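Local coordinates for protein endonuclease and methylase LlaGI (Lactococcus lactis, PDB 5FFJ) that recognises a specific DNA sequence and, as a Type ISP restriction-modification enzyme, combines methyltransferase and helicase-like ATPase parts with a nuclease that this construct lacks, at residues E1132-M1142 and K1152-L1160. Sequence-based numbering, arbitrary orientation.
Sequences EKTQFSHSDIM and KYLYRNRFL
Tyr1155 reaches across to Ile1141, Asp1140 and Ser1137, and its long, flat side chain, ending in a polar atom, suits the place. From CB, the torsion that sets CG anti to the backbone N (chi1 -179°) carries the ring toward residues 1136-1140. CD1 meets CG1 of Ile1141, a branched apolar residue that packs at the ring edge, at 3.7 Å; CE1 meets Asp1140 CB, which comes at a slant to the ring, and the Ser1137 carbonyl oxygen, which lies in the ring plane at its edge. At the tip, OH accepts a weak but nearly straight bond from Ser1137 N (3.4 Å, 170°). Phe1136 lies nearly parallel (27°) but strongly offset, and its ring also touches Ser1078 and Gln1082 of helix 1074-1096. A leucine in place of Tyr1155 would probably leave Ser1137 N without this acceptor and open a gap beside Phe1136. The strands form an antiparallel beta hairpin in the C-terminal specificity domain: Met1142 and Leu1154 are a hydrogen-bonded pair, Met1142 N to Leu1154 O 2.7 Å and Leu1154 N to Met1142 O 2.6 Å, while Ile1141 and Tyr1155 form the non-hydrogen-bonded pair. Flexible Met1142 lays its polarisable SD over one guanidinium face of Arg1156, 3.5 Å from NE; Tyr1168 adds a cation-pi contact to that arginine.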
ATOM      1  N   GLU A1132      10.893  10.519 -30.048  1.00 70.13           N
ATOM      2  CA  GLU A1132       9.670  10.514 -30.840  1.00 73.73           C
ATOM      3  C   GLU A1132       8.650  11.506 -30.315  1.00 58.57           C
ATOM      4  O   GLU A1132       8.282  11.469 -29.142  1.00 67.18           O
ATOM      5  CB  GLU A1132       9.047   9.124 -30.856  1.00 71.18           C
ATOM      6  CG  GLU A1132       9.948   8.053 -31.445  1.00 84.21           C
ATOM      7  CD  GLU A1132       9.196   7.022 -32.275  1.00 91.97           C
ATOM      8  OE1 GLU A1132       7.958   7.131 -32.421  1.00 96.09           O
ATOM      9  OE2 GLU A1132       9.855   6.093 -32.788  1.00 97.12           O
ATOM     10  N   LYS A1133       8.195  12.382 -31.202  1.00 61.88           N
ATOM     11  CA  LYS A1133       7.135  13.327 -30.888  1.00 73.66           C
ATOM     12  C   LYS A1133       5.856  12.948 -31.625  1.00 71.41           C
ATOM     13  O   LYS A1133       5.874  12.081 -32.502  1.00 63.21           O
ATOM     14  CB  LYS A1133       7.554  14.749 -31.261  1.00 79.71           C
ATOM     15  CG  LYS A1133       8.696  15.313 -30.430  1.00 76.86           C
ATOM     16  CD  LYS A1133       8.753  16.824 -30.583  1.00 92.85           C
ATOM     17  CE  LYS A1133       9.874  17.446 -29.776  1.00 89.16           C
ATOM     18  NZ  LYS A1133       9.822  18.932 -29.871  1.00 77.07           N
ATOM     19  N   THR A1134       4.754  13.599 -31.263  1.00 59.89           N
ATOM     20  CA  THR A1134       3.479  13.384 -31.936  1.00 71.97           C
ATOM     21  C   THR A1134       2.762  14.674 -32.279  1.00 73.16           C
ATOM     22  O   THR A1134       2.992  15.717 -31.665  1.00 77.77           O
ATOM     23  CB  THR A1134       2.516  12.556 -31.078  1.00 65.92           C
ATOM     24  OG1 THR A1134       2.362  13.178 -29.798  1.00 78.65           O
ATOM     25  CG2 THR A1134       3.039  11.182 -30.889  1.00 63.06           C
ATOM     26  N   GLN A1135       1.876  14.579 -33.264  1.00 62.50           N
ATOM     27  CA  GLN A1135       0.911  15.625 -33.535  1.00 75.18           C
ATOM     28  C   GLN A1135      -0.427  15.210 -32.947  1.00 70.88           C
ATOM     29  O   GLN A1135      -0.764  14.024 -32.933  1.00 70.56           O
ATOM     30  CB  GLN A1135       0.778  15.878 -35.038  1.00 85.31           C
ATOM     31  CG  GLN A1135       1.911  16.687 -35.653  1.00 88.25           C
ATOM     32  CD  GLN A1135       1.563  17.195 -37.040  1.00110.30           C
ATOM     33  OE1 GLN A1135       0.600  16.735 -37.655  1.00114.76           O
ATOM     34  NE2 GLN A1135       2.340  18.151 -37.539  1.00103.35           N
ATOM     35  N   PHE A1136      -1.180  16.181 -32.446  1.00 73.42           N
ATOM     36  CA  PHE A1136      -2.546  15.928 -32.017  1.00 66.84           C
ATOM     37  C   PHE A1136      -3.475  15.978 -33.222  1.00 60.35           C
ATOM     38  O   PHE A1136      -3.625  17.022 -33.860  1.00 68.73           O
ATOM     39  CB  PHE A1136      -2.994  16.938 -30.964  1.00 64.20           C
ATOM     40  CG  PHE A1136      -4.483  17.011 -30.803  1.00 59.96           C
ATOM     41  CD1 PHE A1136      -5.176  16.004 -30.152  1.00 64.42           C
ATOM     42  CD2 PHE A1136      -5.193  18.082 -31.316  1.00 68.34           C
ATOM     43  CE1 PHE A1136      -6.551  16.068 -30.011  1.00 68.73           C
ATOM     44  CE2 PHE A1136      -6.566  18.153 -31.179  1.00 66.47           C
ATOM     45  CZ  PHE A1136      -7.245  17.144 -30.527  1.00 64.20           C
ATOM     46  N   SER A1137      -4.088  14.840 -33.531  1.00 63.88           N
ATOM     47  CA  SER A1137      -5.012  14.734 -34.653  1.00 60.01           C
ATOM     48  C   SER A1137      -6.453  14.750 -34.152  1.00 64.11           C
ATOM     49  O   SER A1137      -6.958  13.740 -33.666  1.00 65.38           O
ATOM     50  CB  SER A1137      -4.745  13.456 -35.452  1.00 70.16           C
ATOM     51  OG  SER A1137      -3.360  13.292 -35.703  1.00 72.31           O
ATOM     52  N   HIS A1138      -7.110  15.899 -34.271  1.00 60.39           N
ATOM     53  CA  HIS A1138      -8.480  16.045 -33.794  1.00 52.68           C
ATOM     54  C   HIS A1138      -9.428  15.080 -34.507  1.00 55.33           C
ATOM     55  O   HIS A1138     -10.476  14.715 -33.971  1.00 56.64           O
ATOM     56  CB  HIS A1138      -8.962  17.483 -33.985  1.00 62.38           C
ATOM     57  CG  HIS A1138     -10.343  17.727 -33.463  1.00 61.70           C
ATOM     58  ND1 HIS A1138     -11.474  17.511 -34.221  1.00 49.33           N
ATOM     59  CD2 HIS A1138     -10.775  18.157 -32.254  1.00 55.28           C
ATOM     60  CE1 HIS A1138     -12.544  17.804 -33.502  1.00 66.95           C
ATOM     61  NE2 HIS A1138     -12.148  18.198 -32.306  1.00 43.91           N
ATOM     62  N   SER A1139      -9.051  14.668 -35.713  1.00 49.66           N
ATOM     63  CA  SER A1139      -9.860  13.747 -36.503  1.00 47.52           C
ATOM     64  C   SER A1139      -9.898  12.348 -35.890  1.00 55.42           C
ATOM     65  O   SER A1139     -10.745  11.529 -36.250  1.00 50.84           O
ATOM     66  CB  SER A1139      -9.323  13.666 -37.932  1.00 40.43           C
ATOM     67  OG  SER A1139      -7.992  13.182 -37.946  1.00 75.18           O
ATOM     68  N   ASP A1140      -8.979  12.077 -34.967  1.00 51.90           N
ATOM     69  CA  ASP A1140      -8.883  10.758 -34.351  1.00 54.42           C
ATOM     70  C   ASP A1140      -9.865  10.583 -33.193  1.00 52.81           C
ATOM     71  O   ASP A1140     -10.074   9.467 -32.716  1.00 42.25           O
ATOM     72  CB  ASP A1140      -7.454  10.505 -33.863  1.00 51.34           C
ATOM     73  CG  ASP A1140      -6.509  10.146 -34.992  1.00 59.50           C
ATOM     74  OD1 ASP A1140      -6.856  10.396 -36.166  1.00 75.03           O
ATOM     75  OD2 ASP A1140      -5.415   9.617 -34.704  1.00 55.21           O
ATOM     76  N   ILE A1141     -10.466  11.679 -32.739  1.00 50.96           N
ATOM     77  CA  ILE A1141     -11.469  11.599 -31.683  1.00 43.26           C
ATOM     78  C   ILE A1141     -12.777  11.050 -32.244  1.00 47.90           C
ATOM     79  O   ILE A1141     -13.369  11.641 -33.146  1.00 59.77           O
ATOM     80  CB  ILE A1141     -11.717  12.967 -31.031  1.00 46.40           C
ATOM     81  CG1 ILE A1141     -10.411  13.495 -30.429  1.00 54.19           C
ATOM     82  CG2 ILE A1141     -12.803  12.855 -29.959  1.00 53.90           C
ATOM     83  CD1 ILE A1141     -10.516  14.863 -29.793  1.00 47.33           C
ATOM     84  N   MET A1142     -13.219   9.918 -31.700  1.00 55.89           N
ATOM     85  CA  MET A1142     -14.395   9.219 -32.211  1.00 48.61           C
ATOM     86  C   MET A1142     -15.242   8.638 -31.089  1.00 45.43           C
ATOM     87  O   MET A1142     -14.860   8.681 -29.919  1.00 44.48           O
ATOM     88  CB  MET A1142     -13.970   8.106 -33.167  1.00 53.45           C
ATOM     89  CG  MET A1142     -12.920   7.163 -32.605  1.00 55.91           C
ATOM     90  SD  MET A1142     -12.336   5.997 -33.851  1.00 59.56           S
ATOM     91  CE  MET A1142     -13.785   4.972 -34.071  1.00 38.30           C
ATOM     92  N   LYS A1152     -18.773   6.537 -24.807  1.00 43.74           N
ATOM     93  CA  LYS A1152     -17.980   7.731 -24.558  1.00 38.90           C
ATOM     94  C   LYS A1152     -17.239   8.129 -25.822  1.00 41.63           C
ATOM     95  O   LYS A1152     -17.240   7.394 -26.811  1.00 44.27           O
ATOM     96  CB  LYS A1152     -16.969   7.487 -23.436  1.00 43.65           C
ATOM     97  CG  LYS A1152     -17.553   7.401 -22.040  1.00 44.55           C
ATOM     98  CD  LYS A1152     -16.449   7.169 -21.013  1.00 62.21           C
ATOM     99  CE  LYS A1152     -16.908   7.475 -19.600  1.00 61.82           C
ATOM    100  NZ  LYS A1152     -15.790   7.306 -18.631  1.00 81.38           N
ATOM    101  N   TYR A1153     -16.599   9.290 -25.779  1.00 45.72           N
ATOM    102  CA  TYR A1153     -15.705   9.707 -26.847  1.00 45.72           C
ATOM    103  C   TYR A1153     -14.299   9.191 -26.577  1.00 48.30           C
ATOM    104  O   TYR A1153     -13.844   9.178 -25.432  1.00 41.76           O
ATOM    105  CB  TYR A1153     -15.697  11.227 -26.984  1.00 46.30           C
ATOM    106  CG  TYR A1153     -16.919  11.774 -27.678  1.00 51.60           C
ATOM    107  CD1 TYR A1153     -16.975  11.850 -29.063  1.00 47.75           C
ATOM    108  CD2 TYR A1153     -18.020  12.209 -26.953  1.00 52.80           C
ATOM    109  CE1 TYR A1153     -18.092  12.345 -29.707  1.00 43.67           C
ATOM    110  CE2 TYR A1153     -19.142  12.708 -27.589  1.00 52.05           C
ATOM    111  CZ  TYR A1153     -19.172  12.773 -28.966  1.00 44.39           C
ATOM    112  OH  TYR A1153     -20.283  13.268 -29.607  1.00 46.55           O
ATOM    113  N   LEU A1154     -13.624   8.768 -27.640  1.00 54.14           N
ATOM    114  CA  LEU A1154     -12.307   8.154 -27.534  1.00 41.19           C
ATOM    115  C   LEU A1154     -11.341   8.778 -28.529  1.00 53.87           C
ATOM    116  O   LEU A1154     -11.668   8.955 -29.705  1.00 49.03           O
ATOM    117  CB  LEU A1154     -12.404   6.642 -27.771  1.00 40.51           C
ATOM    118  CG  LEU A1154     -11.147   5.902 -28.248  1.00 35.87           C
ATOM    119  CD1 LEU A1154     -10.086   5.882 -27.166  1.00 36.35           C
ATOM    120  CD2 LEU A1154     -11.490   4.491 -28.690  1.00 46.07           C
ATOM    121  N   TYR A1155     -10.151   9.114 -28.047  1.00 53.99           N
ATOM    122  CA  TYR A1155      -9.058   9.507 -28.921  1.00 46.10           C
ATOM    123  C   TYR A1155      -8.320   8.247 -29.365  1.00 44.75           C
ATOM    124  O   TYR A1155      -7.368   7.810 -28.713  1.00 42.97           O
ATOM    125  CB  TYR A1155      -8.117  10.487 -28.212  1.00 51.74           C
ATOM    126  CG  TYR A1155      -6.956  10.965 -29.062  1.00 61.53           C
ATOM    127  CD1 TYR A1155      -7.167  11.751 -30.190  1.00 66.79           C
ATOM    128  CD2 TYR A1155      -5.646  10.643 -28.728  1.00 57.41           C
ATOM    129  CE1 TYR A1155      -6.105  12.191 -30.966  1.00 62.14           C
ATOM    130  CE2 TYR A1155      -4.581  11.080 -29.498  1.00 58.03           C
ATOM    131  CZ  TYR A1155      -4.816  11.854 -30.614  1.00 64.03           C
ATOM    132  OH  TYR A1155      -3.758  12.289 -31.380  1.00 59.73           O
ATOM    133  N   ARG A1156      -8.780   7.655 -30.465  1.00 47.75           N
ATOM    134  CA  ARG A1156      -8.163   6.443 -30.992  1.00 57.23           C
ATOM    135  C   ARG A1156      -6.939   6.794 -31.823  1.00 57.09           C
ATOM    136  O   ARG A1156      -7.045   7.311 -32.936  1.00 52.09           O
ATOM    137  CB  ARG A1156      -9.146   5.629 -31.833  1.00 55.69           C
ATOM    138  CG  ARG A1156      -8.603   4.246 -32.171  1.00 63.26           C
ATOM    139  CD  ARG A1156      -9.360   3.607 -33.301  1.00 58.94           C
ATOM    140  NE  ARG A1156      -9.251   4.384 -34.527  1.00 60.89           N
ATOM    141  CZ  ARG A1156      -9.632   3.946 -35.720  1.00 58.01           C
ATOM    142  NH1 ARG A1156     -10.135   2.726 -35.852  1.00 59.75           N
ATOM    143  NH2 ARG A1156      -9.502   4.726 -36.782  1.00 63.38           N
ATOM    144  N   ASN A1157      -5.777   6.482 -31.264  1.00 51.55           N
ATOM    145  CA  ASN A1157      -4.498   6.898 -31.820  1.00 57.80           C
ATOM    146  C   ASN A1157      -3.443   5.846 -31.476  1.00 53.45           C
ATOM    147  O   ASN A1157      -3.220   5.562 -30.301  1.00 52.96           O
ATOM    148  CB  ASN A1157      -4.129   8.285 -31.268  1.00 51.41           C
ATOM    149  CG  ASN A1157      -2.991   8.944 -32.025  1.00 55.30           C
ATOM    150  OD1 ASN A1157      -3.096   9.189 -33.226  1.00 64.10           O
ATOM    151  ND2 ASN A1157      -1.909   9.267 -31.318  1.00 43.97           N
ATOM    152  N   ARG A1158      -2.817   5.260 -32.497  1.00 47.09           N
ATOM    153  CA  ARG A1158      -1.860   4.163 -32.305  1.00 55.87           C
ATOM    154  C   ARG A1158      -0.800   4.591 -31.299  1.00 57.34           C
ATOM    155  O   ARG A1158      -0.345   3.809 -30.464  1.00 53.17           O
ATOM    156  CB  ARG A1158      -1.195   3.757 -33.629  1.00 39.61           C
ATOM    157  CG  ARG A1158      -2.105   3.780 -34.856  1.00 61.96           C
ATOM    158  CD  ARG A1158      -1.416   3.136 -36.054  1.00 54.54           C
ATOM    159  NE  ARG A1158      -1.649   1.690 -36.118  1.00 63.93           N
ATOM    160  CZ  ARG A1158      -2.430   1.077 -37.008  1.00 62.25           C
ATOM    161  NH1 ARG A1158      -3.074   1.766 -37.947  1.00 42.60           N
ATOM    162  NH2 ARG A1158      -2.566  -0.242 -36.967  1.00 41.33           N
ATOM    163  N   PHE A1159      -0.414   5.854 -31.417  1.00 56.29           N
ATOM    164  CA  PHE A1159       0.371   6.546 -30.413  1.00 52.39           C
ATOM    165  C   PHE A1159      -0.614   7.070 -29.372  1.00 67.65           C
ATOM    166  O   PHE A1159      -1.623   7.649 -29.754  1.00 68.45           O
ATOM    167  CB  PHE A1159       1.148   7.684 -31.065  1.00 54.37           C
ATOM    168  CG  PHE A1159       2.396   8.072 -30.343  1.00 62.48           C
ATOM    169  CD1 PHE A1159       2.359   8.470 -29.019  1.00 64.72           C
ATOM    170  CD2 PHE A1159       3.609   8.077 -31.009  1.00 69.94           C
ATOM    171  CE1 PHE A1159       3.515   8.849 -28.369  1.00 72.18           C
ATOM    172  CE2 PHE A1159       4.765   8.453 -30.365  1.00 62.94           C
ATOM    173  CZ  PHE A1159       4.720   8.840 -29.043  1.00 66.13           C
ATOM    174  N   LEU A1160      -0.320   6.863 -28.086  1.00 58.27           N
ATOM    175  CA  LEU A1160      -1.214   7.185 -26.946  1.00 58.78           C
ATOM    176  C   LEU A1160      -2.313   6.136 -26.709  1.00 36.62           C
ATOM    177  O   LEU A1160      -3.058   6.256 -25.738  1.00 49.72           O
ATOM    178  CB  LEU A1160      -1.876   8.571 -27.079  1.00 51.38           C
ATOM    179  CG  LEU A1160      -1.200   9.707 -26.319  1.00 51.97           C
ATOM    180  CD1 LEU A1160       0.124  10.052 -26.968  1.00 59.26           C
ATOM    181  CD2 LEU A1160      -2.113  10.920 -26.271  1.00 59.34           C
TER